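Local coordinates for putative endoribonuclease (Klebsiella pneumoniae, PDB 3LYB), which probably cleaves RNA by hydrolysis, as a member of the L-PSP endoribonuclease family in the YjgF-like clan, at residues L116-D120 against Q121-S125. Sequence-based numbering, arbitrary orientation.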
loop_
_atom_site.group_PDB
_atom_site.type_symbol
_atom_site.label_atom_id
_atom_site.label_comp_id
_atom_site.label_asym_id
_atom_site.label_seq_id
_atom_site.Cartn_x
_atom_site.Cartn_y
_atom_site.Cartn_z
ATOM N N LEU B 116 -27.809 -26.356 2.400
ATOM C CA LEU B 116 -27.772 -27.815 2.317
ATOM C C LEU B 116 -27.750 -28.528 3.673
ATOM O O LEU B 116 -27.987 -29.722 3.727
ATOM C CB LEU B 116 -26.574 -28.306 1.479
ATOM C CG LEU B 116 -26.237 -27.686 0.116
ATOM C CD1 LEU B 116 -24.936 -28.269 -0.424
ATOM C CD2 LEU B 116 -27.356 -27.813 -0.909
ATOM N N PHE B 117 -27.448 -27.814 4.750
ATOM C CA PHE B 117 -27.328 -28.445 6.066
ATOM C C PHE B 117 -28.470 -28.040 6.981
ATOM O O PHE B 117 -28.734 -28.704 7.987
ATOM C CB PHE B 117 -26.010 -28.065 6.745
ATOM C CG PHE B 117 -24.818 -28.730 6.162
ATOM C CD1 PHE B 117 -24.251 -28.259 4.987
ATOM C CD2 PHE B 117 -24.253 -29.825 6.791
ATOM C CE1 PHE B 117 -23.153 -28.888 4.440
ATOM C CE2 PHE B 117 -23.154 -30.456 6.269
ATOM C CZ PHE B 117 -22.590 -29.988 5.093
ATOM N N TYR B 118 -29.104 -26.924 6.645
ATOM C CA TYR B 118 -30.264 -26.435 7.343
ATOM C C TYR B 118 -31.324 -26.168 6.287
ATOM O O TYR B 118 -31.545 -24.997 5.900
ATOM C CB TYR B 118 -29.939 -25.144 8.071
ATOM C CG TYR B 118 -28.931 -25.291 9.172
ATOM C CD1 TYR B 118 -29.313 -25.752 10.434
ATOM C CD2 TYR B 118 -27.597 -24.960 8.961
ATOM C CE1 TYR B 118 -28.397 -25.880 11.454
ATOM C CE2 TYR B 118 -26.665 -25.090 9.979
ATOM C CZ TYR B 118 -27.074 -25.548 11.221
ATOM O OH TYR B 118 -26.159 -25.675 12.231
ATOM N N PRO B 119 -31.971 -27.251 5.794
ATOM C CA PRO B 119 -32.998 -27.084 4.768
ATOM C C PRO B 119 -34.249 -26.490 5.417
ATOM O O PRO B 119 -34.878 -25.580 4.843
ATOM C CB PRO B 119 -33.236 -28.509 4.272
ATOM C CG PRO B 119 -32.897 -29.407 5.461
ATOM C CD PRO B 119 -31.929 -28.629 6.337
ATOM N N ASP B 120 -34.564 -26.973 6.624
ATOM C CA ASP B 120 -35.661 -26.430 7.415
ATOM C C ASP B 120 -35.291 -25.062 8.018
ATOM O O ASP B 120 -35.052 -24.116 7.250
ATOM C CB ASP B 120 -36.164 -27.460 8.448
ATOM C CG ASP B 120 -37.047 -28.559 7.807
ATOM O OD1 ASP B 120 -37.509 -28.390 6.645
ATOM O OD2 ASP B 120 -37.286 -29.592 8.472
ATOM N N GLN B 121 -35.239 -24.948 9.351
ATOM C CA GLN B 121 -34.998 -23.632 10.011
ATOM C C GLN B 121 -33.507 -23.340 10.411
ATOM O O GLN B 121 -32.968 -23.954 11.364
ATOM C CB GLN B 121 -35.976 -23.414 11.197
ATOM C CG GLN B 121 -35.451 -23.779 12.636
ATOM C CD GLN B 121 -35.473 -25.287 12.979
ATOM O OE1 GLN B 121 -35.351 -25.658 14.151
ATOM N NE2 GLN B 121 -35.627 -26.146 11.967
ATOM N N PRO B 122 -32.851 -22.387 9.697
ATOM C CA PRO B 122 -31.419 -22.026 9.895
ATOM C C PRO B 122 -31.051 -21.661 11.362
ATOM O O PRO B 122 -31.949 -21.418 12.172
ATOM C CB PRO B 122 -31.232 -20.810 8.966
ATOM C CG PRO B 122 -32.637 -20.279 8.724
ATOM C CD PRO B 122 -33.501 -21.511 8.700
ATOM N N PRO B 123 -29.745 -21.616 11.709
ATOM C CA PRO B 123 -29.412 -21.241 13.085
ATOM C C PRO B 123 -29.218 -19.733 13.294
ATOM O O PRO B 123 -29.246 -18.959 12.330
ATOM C CB PRO B 123 -28.094 -21.991 13.346
ATOM C CG PRO B 123 -27.499 -22.244 11.994
ATOM C CD PRO B 123 -28.533 -21.907 10.926
ATOM N N VAL B 124 -29.061 -19.333 14.555
ATOM C CA VAL B 124 -28.558 -18.005 14.895
ATOM C C VAL B 124 -27.166 -17.831 14.297
ATOM O O VAL B 124 -26.404 -18.800 14.174
ATOM C CB VAL B 124 -28.612 -17.770 16.425
ATOM C CG1 VAL B 124 -27.522 -16.841 16.919
ATOM C CG2 VAL B 124 -30.000 -17.234 16.803
ATOM N N SER B 125 -26.846 -16.606 13.890
ATOM C CA SER B 125 -25.713 -16.409 12.977
ATOM C C SER B 125 -24.949 -15.088 13.137
ATOM O O SER B 125 -25.517 -13.996 13.160
ATOM C CB SER B 125 -26.198 -16.590 11.531
ATOM O OG SER B 125 -25.161 -16.496 10.596
#
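From Tyr118 the backbone turns through Pro119 and Asp120 and doubles back, so that the CA atoms of Tyr118 and Pro122 come within 5.2 Å before the chain straightens into strand 124-129. The ring of Tyr118 lies across the open end of this bend, with Pro123 lying over it. Pro123 CD sits 3.6 Å from the ring centroid and only 6° off the normal, a CH-pi contact over the middle of one face. Pro123 CG reaches further out along the same face, toward the phenol end, and stands 3.4 Å from Tyr118 CZ. The two side chains cross at about a right angle. The tyrosine is aimed there by a chi1 of -65°, which sets CG anti to its own carbonyl carbon and beside the backbone N. Nearer the backbone, Tyr118 CB meets Pro122 CA at 3.9 Å, while closer to the apex Pro122 CD lies 3.4 Å from Asp120 O. At the exposed apex, Gln121 bends at chi2 (-79°), which brings its amide NE2 back alongside Asp120 CB at 3.8 Å; the Asp120 carboxylate itself points off the other way. Further partners cover the tyrosine-proline pair: Tyr118 also packs on Val94 and Met91, and Pro123 on Leu97. Pro122 leans on Tyr14 of the second subunit, and Gln121 on Arg18 of that subunit. Val124 then pairs through its backbone with Ile95 and Leu97, running parallel to strand 94-101. The proline-rich bend thus forms the link from helix 107-115 to strand 124-129 in the alpha/beta fold of a YjgF-like protein, delivering the chain to an outermost strand of the sheet within this chain, where the backbone of Ser125 bonds to the second subunit.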